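PDB 5TS9: chorismate mutase from Paraburkholderia phymatum, which probably catalyses the rearrangement of chorismate to prephenate, as other helical chorismate mutases of the type II family do. Local coordinates for residues N72-Q77 / K116-I121; P17-M22 / R164-I169; A23-T28 / P112-L117; K82-A87 / V156-A161. One frame throughout, in Å; residues are numbered along the deposited sequence.

Interaction 1: N72-Q77 / K116-I121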
loop_
_atom_site.group_PDB
_atom_site.type_symbol
_atom_site.label_atom_id
_atom_site.label_comp_id
_atom_site.label_asym_id
_atom_site.label_seq_id
_atom_site.Cartn_x
_atom_site.Cartn_y
_atom_site.Cartn_z
ATOM N N ASN A 72 4.129 -10.497 9.747
ATOM C CA ASN A 72 3.351 -10.305 8.527
ATOM C C ASN A 72 2.195 -9.347 8.763
ATOM O O ASN A 72 1.939 -8.449 7.945
ATOM C CB ASN A 72 2.821 -11.645 8.021
ATOM C CG ASN A 72 3.931 -12.551 7.502
ATOM O OD1 ASN A 72 5.049 -12.100 7.242
ATOM N ND2 ASN A 72 3.617 -13.826 7.334
ATOM N N ILE A 73 1.460 -9.560 9.859
ATOM C CA ILE A 73 0.283 -8.742 10.153
ATOM C C ILE A 73 0.681 -7.286 10.358
ATOM O O ILE A 73 0.028 -6.368 9.845
ATOM C CB ILE A 73 -0.466 -9.293 11.384
ATOM C CG1 ILE A 73 -1.149 -10.644 11.072
ATOM C CG2 ILE A 73 -1.492 -8.266 11.900
ATOM C CD1 ILE A 73 -2.360 -10.531 10.151
ATOM N N PHE A 74 1.741 -7.045 11.123
ATOM C CA PHE A 74 2.063 -5.657 11.408
ATOM C C PHE A 74 2.852 -5.005 10.282
ATOM O O PHE A 74 2.737 -3.788 10.105
ATOM C CB PHE A 74 2.748 -5.552 12.767
ATOM C CG PHE A 74 1.760 -5.601 13.904
ATOM C CD1 PHE A 74 1.274 -6.823 14.361
ATOM C CD2 PHE A 74 1.253 -4.431 14.455
ATOM C CE1 PHE A 74 0.328 -6.883 15.381
ATOM C CE2 PHE A 74 0.314 -4.469 15.468
ATOM C CZ PHE A 74 -0.160 -5.705 15.935
ATOM N N SER A 75 3.622 -5.768 9.495
ATOM C CA SER A 75 4.118 -5.201 8.236
ATOM C C SER A 75 2.955 -4.742 7.377
ATOM O O SER A 75 2.982 -3.644 6.816
ATOM C CB SER A 75 4.961 -6.210 7.451
ATOM O OG SER A 75 5.974 -6.796 8.258
ATOM N N ASP A 76 1.900 -5.554 7.303
ATOM C CA ASP A 76 0.705 -5.141 6.570
ATOM C C ASP A 76 0.091 -3.878 7.163
ATOM O O ASP A 76 -0.359 -3.006 6.419
ATOM C CB ASP A 76 -0.319 -6.282 6.544
ATOM C CG ASP A 76 0.114 -7.431 5.624
ATOM O OD1 ASP A 76 0.956 -7.185 4.705
ATOM O OD2 ASP A 76 -0.395 -8.562 5.806
ATOM N N GLN A 77 0.060 -3.769 8.496
ATOM C CA GLN A 77 -0.498 -2.576 9.134
ATOM C C GLN A 77 0.304 -1.334 8.799
ATOM O O GLN A 77 -0.276 -0.258 8.583
ATOM C CB GLN A 77 -0.543 -2.725 10.661
ATOM C CG GLN A 77 -1.357 -3.883 11.203
ATOM C CD GLN A 77 -2.675 -4.081 10.486
ATOM O OE1 GLN A 77 -3.616 -3.305 10.659
ATOM N NE2 GLN A 77 -2.767 -5.151 9.703
ATOM N N LYS A 116 -2.015 0.442 22.472
ATOM C CA LYS A 116 -3.201 -0.297 22.887
ATOM C C LYS A 116 -3.735 -1.148 21.745
ATOM O O LYS A 116 -4.185 -2.277 21.967
ATOM C CB LYS A 116 -4.288 0.656 23.392
ATOM N N LEU A 117 -3.665 -0.631 20.515
ATOM C CA LEU A 117 -4.184 -1.354 19.358
ATOM C C LEU A 117 -3.293 -2.517 18.944
ATOM O O LEU A 117 -3.768 -3.443 18.275
ATOM C CB LEU A 117 -4.352 -0.408 18.182
ATOM C CG LEU A 117 -5.540 0.522 18.383
ATOM C CD1 LEU A 117 -5.576 1.523 17.256
ATOM C CD2 LEU A 117 -6.813 -0.301 18.455
ATOM N N GLN A 118 -2.001 -2.476 19.271
ATOM C CA GLN A 118 -1.181 -3.656 19.036
ATOM C C GLN A 118 -1.730 -4.821 19.840
ATOM O O GLN A 118 -1.948 -5.921 19.318
ATOM C CB GLN A 118 0.274 -3.382 19.405
ATOM C CG GLN A 118 1.131 -4.638 19.423
ATOM C CD GLN A 118 2.568 -4.364 19.822
ATOM O OE1 GLN A 118 3.400 -3.997 18.996
ATOM N NE2 GLN A 118 2.864 -4.537 21.101
ATOM N N ALA A 119 -2.024 -4.566 21.109
ATOM C CA ALA A 119 -2.600 -5.597 21.950
ATOM C C ALA A 119 -4.003 -5.994 21.484
ATOM O O ALA A 119 -4.333 -7.187 21.445
ATOM C CB ALA A 119 -2.628 -5.103 23.390
ATOM N N SER A 120 -4.855 -5.019 21.145
ATOM C CA SER A 120 -6.220 -5.381 20.778
ATOM C C SER A 120 -6.257 -6.133 19.454
ATOM O O SER A 120 -7.079 -7.040 19.286
ATOM C CB SER A 120 -7.103 -4.142 20.710
ATOM O OG SER A 120 -6.886 -3.443 19.503
ATOM N N ILE A 121 -5.377 -5.791 18.513
ATOM C CA ILE A 121 -5.308 -6.532 17.258
ATOM C C ILE A 121 -4.860 -7.964 17.520
ATOM O O ILE A 121 -5.438 -8.922 16.997
ATOM C CB ILE A 121 -4.360 -5.828 16.273
ATOM C CG1 ILE A 121 -5.026 -4.579 15.684
ATOM C CG2 ILE A 121 -3.928 -6.816 15.208
ATOM C CD1 ILE A 121 -4.062 -3.653 14.943
#
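Phe74 points the CZ/CE2 end of its ring at Gln118 on the facing helix: CE2 and CZ reach the CA and CG of Gln118, and CZ stands 3.8 Å from Gln118 O, which meets the ring at its edge, near the ring plane. With CG turned away from its own carbonyl carbon (chi1 -80°), the ring is carried across the gap between helices whose local axes are 12.1 Å apart. Gln118 runs past it at about a right angle, its amide plane nearly perpendicular to the ring. Obliquely to the ring, Ile121 CG2 approaches CZ at 4.0 Å and touches Ile73 CG2 more loosely. One turn on from Ile73, the buried amide of Gln77 is held in place: NE2 binds Ile73 O at 3.1 Å while the backbone N of Gln77 takes the same oxygen from the opposite face, and NE2 also gives a bond to Ala165 O. Ala56 and Met122 touch the Phe74 ring as well. The wide spacing, bridged mainly by Phe74 with Ile121 reaching in from the other side, and the oblique 132° between segments 72-77 and 116-121 belong to the hydrophobic interior of the all-helical chorismate mutase fold.

Interaction 2: P17-M22 / R164-I169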
loop_
_atom_site.group_PDB
_atom_site.type_symbol
_atom_site.label_atom_id
_atom_site.label_comp_id
_atom_site.label_asym_id
_atom_site.label_seq_id
_atom_site.Cartn_x
_atom_site.Cartn_y
_atom_site.Cartn_z
ATOM N N PRO A 17 -14.728 -7.522 14.851
ATOM C CA PRO A 17 -13.887 -6.859 15.865
ATOM C C PRO A 17 -12.413 -6.764 15.475
ATOM O O PRO A 17 -11.766 -5.744 15.751
ATOM C CB PRO A 17 -14.104 -7.725 17.121
ATOM C CG PRO A 17 -15.438 -8.362 16.914
ATOM C CD PRO A 17 -15.493 -8.642 15.435
ATOM N N LEU A 18 -11.860 -7.790 14.827
ATOM C CA LEU A 18 -10.485 -7.696 14.345
ATOM C C LEU A 18 -10.343 -6.594 13.296
ATOM O O LEU A 18 -9.439 -5.750 13.382
ATOM C CB LEU A 18 -10.042 -9.049 13.777
ATOM C CG LEU A 18 -8.682 -9.118 13.059
ATOM C CD1 LEU A 18 -7.594 -8.586 13.950
ATOM C CD2 LEU A 18 -8.391 -10.563 12.664
ATOM N N VAL A 19 -11.240 -6.578 12.301
ATOM C CA VAL A 19 -11.165 -5.587 11.222
ATOM C C VAL A 19 -11.404 -4.192 11.774
ATOM O O VAL A 19 -10.808 -3.215 11.315
ATOM C CB VAL A 19 -12.169 -5.955 10.106
ATOM C CG1 VAL A 19 -12.293 -4.841 9.052
ATOM C CG2 VAL A 19 -11.744 -7.249 9.436
ATOM N N ARG A 20 -12.266 -4.080 12.784
ATOM C CA ARG A 20 -12.484 -2.795 13.436
ATOM C C ARG A 20 -11.198 -2.280 14.085
ATOM O O ARG A 20 -10.863 -1.102 13.956
ATOM C CB ARG A 20 -13.608 -2.953 14.463
ATOM C CG ARG A 20 -14.231 -1.672 14.942
ATOM C CD ARG A 20 -15.399 -2.020 15.867
ATOM N NE ARG A 20 -16.613 -2.430 15.152
ATOM C CZ ARG A 20 -17.450 -3.373 15.580
ATOM N NH1 ARG A 20 -17.194 -4.036 16.701
ATOM N NH2 ARG A 20 -18.541 -3.663 14.886
ATOM N N SER A 21 -10.449 -3.153 14.769
ATOM C CA SER A 21 -9.221 -2.704 15.415
ATOM C C SER A 21 -8.196 -2.242 14.383
ATOM O O SER A 21 -7.529 -1.216 14.575
ATOM C CB SER A 21 -8.656 -3.817 16.302
ATOM O OG SER A 21 -8.448 -5.015 15.571
ATOM N N MET A 22 -8.070 -2.969 13.268
ATOM C CA MET A 22 -7.178 -2.522 12.198
ATOM C C MET A 22 -7.655 -1.204 11.608
ATOM O O MET A 22 -6.835 -0.333 11.286
ATOM C CB MET A 22 -7.084 -3.587 11.104
ATOM C CG MET A 22 -6.405 -4.875 11.552
ATOM S SD MET A 22 -6.277 -6.066 10.169
ATOM C CE MET A 22 -5.337 -7.388 10.968
ATOM N N ARG A 164 -5.811 -3.475 2.286
ATOM C CA ARG A 164 -4.386 -3.776 2.383
ATOM C C ARG A 164 -4.038 -4.292 3.773
ATOM O O ARG A 164 -3.236 -5.224 3.920
ATOM C CB ARG A 164 -3.564 -2.516 2.047
ATOM C CG ARG A 164 -2.034 -2.677 2.188
ATOM C CD ARG A 164 -1.484 -3.579 1.072
ATOM N NE ARG A 164 -0.040 -3.813 1.141
ATOM C CZ ARG A 164 0.523 -4.710 1.944
ATOM N NH1 ARG A 164 -0.240 -5.433 2.764
ATOM N NH2 ARG A 164 1.846 -4.873 1.941
ATOM N N ALA A 165 -4.650 -3.715 4.811
ATOM C CA ALA A 165 -4.278 -4.091 6.175
ATOM C C ALA A 165 -4.704 -5.515 6.530
ATOM O O ALA A 165 -3.995 -6.197 7.275
ATOM C CB ALA A 165 -4.870 -3.099 7.176
ATOM N N VAL A 166 -5.835 -5.988 6.010
ATOM C CA VAL A 166 -6.371 -7.308 6.356
ATOM C C VAL A 166 -5.768 -8.416 5.496
ATOM O O VAL A 166 -6.198 -9.577 5.564
ATOM C CB VAL A 166 -7.905 -7.322 6.217
ATOM C CG1 VAL A 166 -8.531 -6.277 7.129
ATOM C CG2 VAL A 166 -8.308 -7.114 4.748
ATOM N N ALA A 167 -4.768 -8.055 4.686
ATOM C CA ALA A 167 -4.226 -8.926 3.639
ATOM C C ALA A 167 -3.931 -10.350 4.106
ATOM O O ALA A 167 -4.164 -11.316 3.362
ATOM C CB ALA A 167 -2.952 -8.290 3.076
ATOM N N ARG A 168 -3.366 -10.517 5.292
ATOM C CA ARG A 168 -2.938 -11.855 5.698
ATOM C C ARG A 168 -3.590 -12.310 7.006
ATOM O O ARG A 168 -3.007 -13.080 7.775
ATOM C CB ARG A 168 -1.415 -11.918 5.769
ATOM C CG ARG A 168 -0.801 -11.534 4.424
ATOM C CD ARG A 168 0.688 -11.749 4.360
ATOM N NE ARG A 168 1.383 -10.571 4.842
ATOM C CZ ARG A 168 2.699 -10.395 4.770
ATOM N NH1 ARG A 168 3.481 -11.332 4.232
ATOM N NH2 ARG A 168 3.229 -9.271 5.229
ATOM N N ILE A 169 -4.806 -11.839 7.274
ATOM C CA ILE A 169 -5.634 -12.505 8.277
ATOM C C ILE A 169 -5.864 -13.960 7.876
ATOM O O ILE A 169 -5.632 -14.895 8.654
ATOM C CB ILE A 169 -6.966 -11.760 8.447
ATOM C CG1 ILE A 169 -6.736 -10.379 9.066
ATOM C CG2 ILE A 169 -7.941 -12.585 9.270
ATOM C CD1 ILE A 169 -8.018 -9.559 9.141
#
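Ile169 pushes its CD1 end against Leu18 and Met22, fastening the chain's C-terminal tail to helix 16-39 of the all-helical chorismate mutase fold. This is the close-fitting half of the contact. Leu18 and Ile169 meet tip to tip, CD2 to CD1 at 3.7 Å, and Met22 comes in beside Leu18, its CE 3.8 Å from Ile169 CG1. Met22 spans the distance because its chain is fully extended beyond CG (chi2 -178°, chi3 176°), which puts sulfur and methyl at the far end of a straight arm. The fit relaxes toward Val19, where CG2 lies 4.1 Å from Val166 CG1, and at Ala165, whose CB stands 4.4 Å from Met22 SD. Farther out the chain turns more open: Val166 is the first residue to leave helical backbone angles, and the partly exposed Ala167 and Arg168 have their CB atoms directed away from segment 17-22. Arg168 instead forms a salt bridge with Asp76 and packs against Tyr44 of the second subunit. Just beyond Ile169, Cys170 is joined by a disulfide to Cys137, a second tether for the tail next to this apolar one. Between the two halves lies the Met22 sulfur, 3.8 Å from Val166 CG1 and 3.7 Å from Ala165 O, a carbonyl oxygen that also accepts a hydrogen bond from Gln77 NE2.

Interaction 3: A23-T28 / P112-L117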
loop_
_atom_site.group_PDB
_atom_site.type_symbol
_atom_site.label_atom_id
_atom_site.label_comp_id
_atom_site.label_asym_id
_atom_site.label_seq_id
_atom_site.Cartn_x
_atom_site.Cartn_y
_atom_site.Cartn_z
ATOM N N ALA A 23 -8.984 -1.028 11.477
ATOM C CA ALA A 23 -9.503 0.250 10.995
ATOM C C ALA A 23 -9.174 1.393 11.953
ATOM O O ALA A 23 -8.834 2.494 11.506
ATOM C CB ALA A 23 -11.009 0.165 10.747
ATOM N N ASP A 24 -9.280 1.161 13.274
ATOM C CA ASP A 24 -8.884 2.191 14.236
ATOM C C ASP A 24 -7.397 2.517 14.106
ATOM O O ASP A 24 -6.993 3.686 14.199
ATOM C CB ASP A 24 -9.203 1.738 15.663
ATOM C CG ASP A 24 -10.693 1.553 15.906
ATOM O OD1 ASP A 24 -11.517 2.192 15.214
ATOM O OD2 ASP A 24 -11.035 0.768 16.806
ATOM N N ARG A 25 -6.565 1.498 13.873
ATOM C CA ARG A 25 -5.138 1.752 13.697
ATOM C C ARG A 25 -4.890 2.532 12.419
ATOM O O ARG A 25 -4.097 3.481 12.399
ATOM C CB ARG A 25 -4.360 0.433 13.672
ATOM C CG ARG A 25 -2.846 0.625 13.892
ATOM C CD ARG A 25 -2.039 -0.610 13.585
ATOM N NE ARG A 25 -0.672 -0.432 14.072
ATOM C CZ ARG A 25 0.258 0.288 13.446
ATOM N NH1 ARG A 25 -0.014 0.861 12.286
ATOM N NH2 ARG A 25 1.467 0.421 13.987
ATOM N N LEU A 26 -5.577 2.142 11.345
ATOM C CA LEU A 26 -5.441 2.834 10.075
ATOM C C LEU A 26 -5.757 4.316 10.224
ATOM O O LEU A 26 -5.083 5.157 9.629
ATOM C CB LEU A 26 -6.354 2.178 9.036
ATOM C CG LEU A 26 -6.224 2.659 7.592
ATOM C CD1 LEU A 26 -4.787 2.429 7.041
ATOM C CD2 LEU A 26 -7.266 1.929 6.746
ATOM N N ASN A 27 -6.749 4.655 11.044
ATOM C CA ASN A 27 -7.204 6.037 11.121
ATOM C C ASN A 27 -6.188 6.967 11.774
ATOM O O ASN A 27 -6.305 8.184 11.608
ATOM C CB ASN A 27 -8.543 6.116 11.867
ATOM C CG ASN A 27 -9.737 5.819 10.958
ATOM O OD1 ASN A 27 -9.763 6.213 9.784
ATOM N ND2 ASN A 27 -10.731 5.121 11.499
ATOM N N THR A 28 -5.211 6.446 12.535
ATOM C CA THR A 28 -4.129 7.316 12.997
ATOM C C THR A 28 -3.323 7.907 11.838
ATOM O O THR A 28 -2.672 8.936 12.025
ATOM C CB THR A 28 -3.162 6.572 13.916
ATOM O OG1 THR A 28 -2.510 5.527 13.170
ATOM C CG2 THR A 28 -3.895 5.986 15.129
ATOM N N PRO A 112 0.335 6.125 22.407
ATOM C CA PRO A 112 -0.454 5.224 23.270
ATOM C C PRO A 112 -1.609 4.543 22.535
ATOM O O PRO A 112 -1.922 3.378 22.826
ATOM C CB PRO A 112 -0.953 6.149 24.388
ATOM C CG PRO A 112 0.036 7.289 24.400
ATOM C CD PRO A 112 0.413 7.489 22.966
ATOM N N ILE A 113 -2.239 5.227 21.576
ATOM C CA ILE A 113 -3.304 4.596 20.798
ATOM C C ILE A 113 -2.759 3.399 20.027
ATOM O O ILE A 113 -3.375 2.321 19.996
ATOM C CB ILE A 113 -3.965 5.623 19.860
ATOM C CG1 ILE A 113 -5.057 6.393 20.621
ATOM C CG2 ILE A 113 -4.530 4.937 18.617
ATOM C CD1 ILE A 113 -5.237 7.838 20.196
ATOM N N LEU A 114 -1.602 3.576 19.375
ATOM C CA LEU A 114 -1.013 2.491 18.594
ATOM C C LEU A 114 -0.577 1.340 19.496
ATOM O O LEU A 114 -0.647 0.170 19.096
ATOM C CB LEU A 114 0.175 3.016 17.776
ATOM C CG LEU A 114 -0.170 3.928 16.590
ATOM C CD1 LEU A 114 1.092 4.482 15.868
ATOM C CD2 LEU A 114 -1.102 3.236 15.580
ATOM N N ASP A 115 -0.105 1.654 20.709
ATOM C CA ASP A 115 0.283 0.609 21.658
ATOM C C ASP A 115 -0.916 -0.221 22.097
ATOM O O ASP A 115 -0.847 -1.456 22.136
ATOM C CB ASP A 115 0.962 1.224 22.884
ATOM C CG ASP A 115 2.407 1.573 22.639
ATOM O OD1 ASP A 115 3.028 0.963 21.742
ATOM O OD2 ASP A 115 2.923 2.459 23.361
ATOM N N LYS A 116 -2.015 0.442 22.472
ATOM C CA LYS A 116 -3.201 -0.297 22.887
ATOM C C LYS A 116 -3.735 -1.148 21.745
ATOM O O LYS A 116 -4.185 -2.277 21.967
ATOM C CB LYS A 116 -4.288 0.656 23.392
ATOM N N LEU A 117 -3.665 -0.631 20.515
ATOM C CA LEU A 117 -4.184 -1.354 19.358
ATOM C C LEU A 117 -3.293 -2.517 18.944
ATOM O O LEU A 117 -3.768 -3.443 18.275
ATOM C CB LEU A 117 -4.352 -0.408 18.182
ATOM C CG LEU A 117 -5.540 0.522 18.383
ATOM C CD1 LEU A 117 -5.576 1.523 17.256
ATOM C CD2 LEU A 117 -6.813 -0.301 18.455
HETATM O O HOH W 1 -0.450 -1.140 16.648
#
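Arg25 and Leu114 cross at about a right angle where segments 23-28 and 112-117, on two helices of the all-helical chorismate mutase fold, run nearly antiparallel (158°). The arginine stretches straight from CG to NE, with CG set opposite the backbone N, and this carries its chain across the end of Leu114, where one methyl meets both CG and the guanidinium. Leu114 CD2 touches CG at 3.6 Å and ends over the middle of the guanidinium, 3.9 Å above its plane, covering one face of the cation. The leucine CB leaves the helix beside the contact; it is the branch beyond CG that closes on Arg25. One turn later Leu117 pushes CD1 against backbone as much as side chain, 3.5 Å from Arg25 N and near the CB of the exposed Asp24. At the other end, Thr28 adopts chi1 64°, placing OG1 between its own backbone N and carbonyl carbon. From there the hydroxyl returns a hydrogen bond to Arg25 O, 2.7 Å long with a C=O...OG1 angle of 162°, and the remaining branch, CG2, is directed to Ile113 CG2 at 3.7 Å, the two side chains passing alongside in opposite senses. Leu114 CD2 also touches Thr28 OG1, joining both clusters. Gln77 and Asn81 of helix 67-95 flank the arginine. A single water connects the helices at the guanidinium edge, in its plane: it accepts from Arg25 NE at 2.7 Å and donates to Leu114 O.

Interaction 4: K82-A87 / V156-A161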
loop_
_atom_site.group_PDB
_atom_site.type_symbol
_atom_site.label_atom_id
_atom_site.label_comp_id
_atom_site.label_asym_id
_atom_site.label_seq_id
_atom_site.Cartn_x
_atom_site.Cartn_y
_atom_site.Cartn_z
ATOM N N LYS A 82 1.043 3.786 5.646
ATOM C CA LYS A 82 1.770 4.622 4.688
ATOM C C LYS A 82 0.950 4.886 3.423
ATOM O O LYS A 82 1.008 5.983 2.872
ATOM C CB LYS A 82 3.118 3.981 4.339
ATOM C CG LYS A 82 4.005 3.759 5.584
ATOM C CD LYS A 82 5.432 3.343 5.229
ATOM C CE LYS A 82 5.450 1.955 4.623
ATOM N NZ LYS A 82 6.882 1.534 4.339
ATOM N N GLU A 83 0.191 3.894 2.938
ATOM C CA GLU A 83 -0.687 4.109 1.783
ATOM C C GLU A 83 -1.581 5.327 1.985
ATOM O O GLU A 83 -1.729 6.178 1.096
ATOM C CB GLU A 83 -1.544 2.861 1.551
ATOM C CG GLU A 83 -2.593 3.003 0.476
ATOM C CD GLU A 83 -3.324 1.690 0.169
ATOM O OE1 GLU A 83 -4.145 1.671 -0.762
ATOM O OE2 GLU A 83 -3.079 0.675 0.853
ATOM N N VAL A 84 -2.200 5.416 3.155
ATOM C CA VAL A 84 -3.056 6.559 3.448
ATOM C C VAL A 84 -2.217 7.832 3.535
ATOM O O VAL A 84 -2.558 8.852 2.936
ATOM C CB VAL A 84 -3.855 6.313 4.738
ATOM C CG1 VAL A 84 -4.627 7.566 5.154
ATOM C CG2 VAL A 84 -4.829 5.153 4.525
ATOM N N GLN A 85 -1.097 7.780 4.259
ATOM C CA GLN A 85 -0.296 8.984 4.454
ATOM C C GLN A 85 0.189 9.554 3.121
ATOM O O GLN A 85 0.115 10.765 2.892
ATOM C CB GLN A 85 0.905 8.705 5.359
ATOM C CG GLN A 85 0.579 8.372 6.798
ATOM C CD GLN A 85 1.834 8.080 7.596
ATOM O OE1 GLN A 85 2.811 8.836 7.533
ATOM N NE2 GLN A 85 1.818 6.985 8.361
ATOM N N TYR A 86 0.733 8.706 2.248
ATOM C CA TYR A 86 1.245 9.218 0.978
ATOM C C TYR A 86 0.124 9.854 0.158
ATOM O O TYR A 86 0.328 10.884 -0.492
ATOM C CB TYR A 86 1.903 8.102 0.167
ATOM C CG TYR A 86 3.304 7.720 0.579
ATOM C CD1 TYR A 86 4.340 8.667 0.586
ATOM C CD2 TYR A 86 3.607 6.407 0.914
ATOM C CE1 TYR A 86 5.640 8.305 0.937
ATOM C CE2 TYR A 86 4.885 6.031 1.273
ATOM C CZ TYR A 86 5.910 6.988 1.279
ATOM O OH TYR A 86 7.188 6.626 1.661
ATOM N N ALA A 87 -1.054 9.231 0.151
ATOM C CA ALA A 87 -2.161 9.735 -0.663
ATOM C C ALA A 87 -2.684 11.057 -0.120
ATOM O O ALA A 87 -2.936 11.999 -0.885
ATOM C CB ALA A 87 -3.290 8.706 -0.726
ATOM N N VAL A 156 -13.239 5.939 0.079
ATOM C CA VAL A 156 -12.672 4.939 -0.821
ATOM C C VAL A 156 -11.202 4.696 -0.508
ATOM O O VAL A 156 -10.738 3.548 -0.520
ATOM C CB VAL A 156 -12.872 5.363 -2.291
ATOM C CG1 VAL A 156 -12.032 4.528 -3.205
ATOM C CG2 VAL A 156 -14.340 5.246 -2.675
ATOM N N LEU A 157 -10.444 5.770 -0.243
ATOM C CA LEU A 157 -9.032 5.631 0.107
ATOM C C LEU A 157 -8.848 4.756 1.341
ATOM O O LEU A 157 -7.993 3.861 1.365
ATOM C CB LEU A 157 -8.407 7.009 0.363
ATOM C CG LEU A 157 -7.021 7.032 1.033
ATOM C CD1 LEU A 157 -5.937 6.344 0.169
ATOM C CD2 LEU A 157 -6.563 8.479 1.381
ATOM N N HIS A 158 -9.612 5.039 2.395
ATOM C CA HIS A 158 -9.436 4.299 3.642
ATOM C C HIS A 158 -9.930 2.861 3.522
ATOM O O HIS A 158 -9.341 1.960 4.129
ATOM C CB HIS A 158 -10.142 5.018 4.776
ATOM C CG HIS A 158 -9.437 6.258 5.223
ATOM N ND1 HIS A 158 -9.532 7.458 4.543
ATOM C CD2 HIS A 158 -8.605 6.481 6.268
ATOM C CE1 HIS A 158 -8.799 8.370 5.161
ATOM N NE2 HIS A 158 -8.226 7.803 6.212
ATOM N N ARG A 159 -10.986 2.619 2.745
ATOM C CA ARG A 159 -11.403 1.231 2.543
ATOM C C ARG A 159 -10.357 0.460 1.748
ATOM O O ARG A 159 -10.046 -0.699 2.067
ATOM C CB ARG A 159 -12.766 1.175 1.850
ATOM C CG ARG A 159 -13.354 -0.246 1.777
ATOM C CD ARG A 159 -14.758 -0.258 1.141
ATOM N NE ARG A 159 -14.666 -0.545 -0.285
ATOM C CZ ARG A 159 -14.861 0.350 -1.250
ATOM N NH1 ARG A 159 -15.183 1.599 -0.945
ATOM N NH2 ARG A 159 -14.747 -0.007 -2.525
ATOM N N ALA A 160 -9.797 1.090 0.710
ATOM C CA ALA A 160 -8.734 0.445 -0.057
ATOM C C ALA A 160 -7.573 0.058 0.846
ATOM O O ALA A 160 -7.049 -1.060 0.758
ATOM C CB ALA A 160 -8.255 1.364 -1.180
ATOM N N ALA A 161 -7.179 0.957 1.743
ATOM C CA ALA A 161 -6.070 0.670 2.635
ATOM C C ALA A 161 -6.481 -0.278 3.756
ATOM O O ALA A 161 -5.634 -1.019 4.277
ATOM C CB ALA A 161 -5.496 1.985 3.195
#
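Close antiparallel packing of two helices at the subunit interface is seen here, with the small residues Val84, Ala87 and Ala161 at its closest apolar points: segments 82-87 and 156-161 run at 152° to each other, their local axes only 9.5 Å apart. Val84 is the centre of it. Its CG2 meets Ala161 CB at 3.5 Å, while CG1, set opposite the backbone N (chi1 173°), points to His158 and lies 3.8 Å from NE2, oblique to the imidazole ring. The valine and histidine side chains cross at about a right angle. One turn along, Ala87 offers its CB to the forked end of Leu157, with CD1 at 3.7 Å and CD2 slightly farther; the leucine starts off alongside the contact and bends its tip into it. The His158 CB likewise points away from segment 82-87, and only the ring end returns. That ring is held at both nitrogens, ND1 by Asp155 and NE2 by Asp30, each through a carboxylate oxygen, an arrangement that would probably favour a protonated imidazole. At the opposite end, Glu83 extends its chain past the methyl of Ala161; since two conformers exist, this contact is less certain. The second subunit comes close here too: its Glu83 packs on Glu83, its Ala160 on Leu157 and its Val156 on Val156. Alanines and valine thus allow the helices to approach closely, and the contact is characteristic of the interhelical core of a helical, dimeric chorismate mutase, at the surface where the two subunits meet.

In the fold
Interactions 1, 3 and 4 pair helices, whereas interaction 2 sets helix 16-39 against the end of helix 156-165 and the turn after it. Interactions 1, 2 and 4 are buried; interaction 3 is only partly so. Helix 106-128 serves 1 and 3, helix 67-95 serves 1 and 4. Aromatic and aliphatic packing carries interaction 1, apolar tips and a methionine interaction 2, a methyl over a cation plus a bridging water interaction 3, and alanine-valine closeness interaction 4. Asp76 of interaction 1 holds Arg164 and Arg168 of interaction 2, and Leu26 of interaction 3 packs on Val84, His158 and Ala161 of interaction 4. The second subunit touches 2 and 4, but neither 1 nor 3.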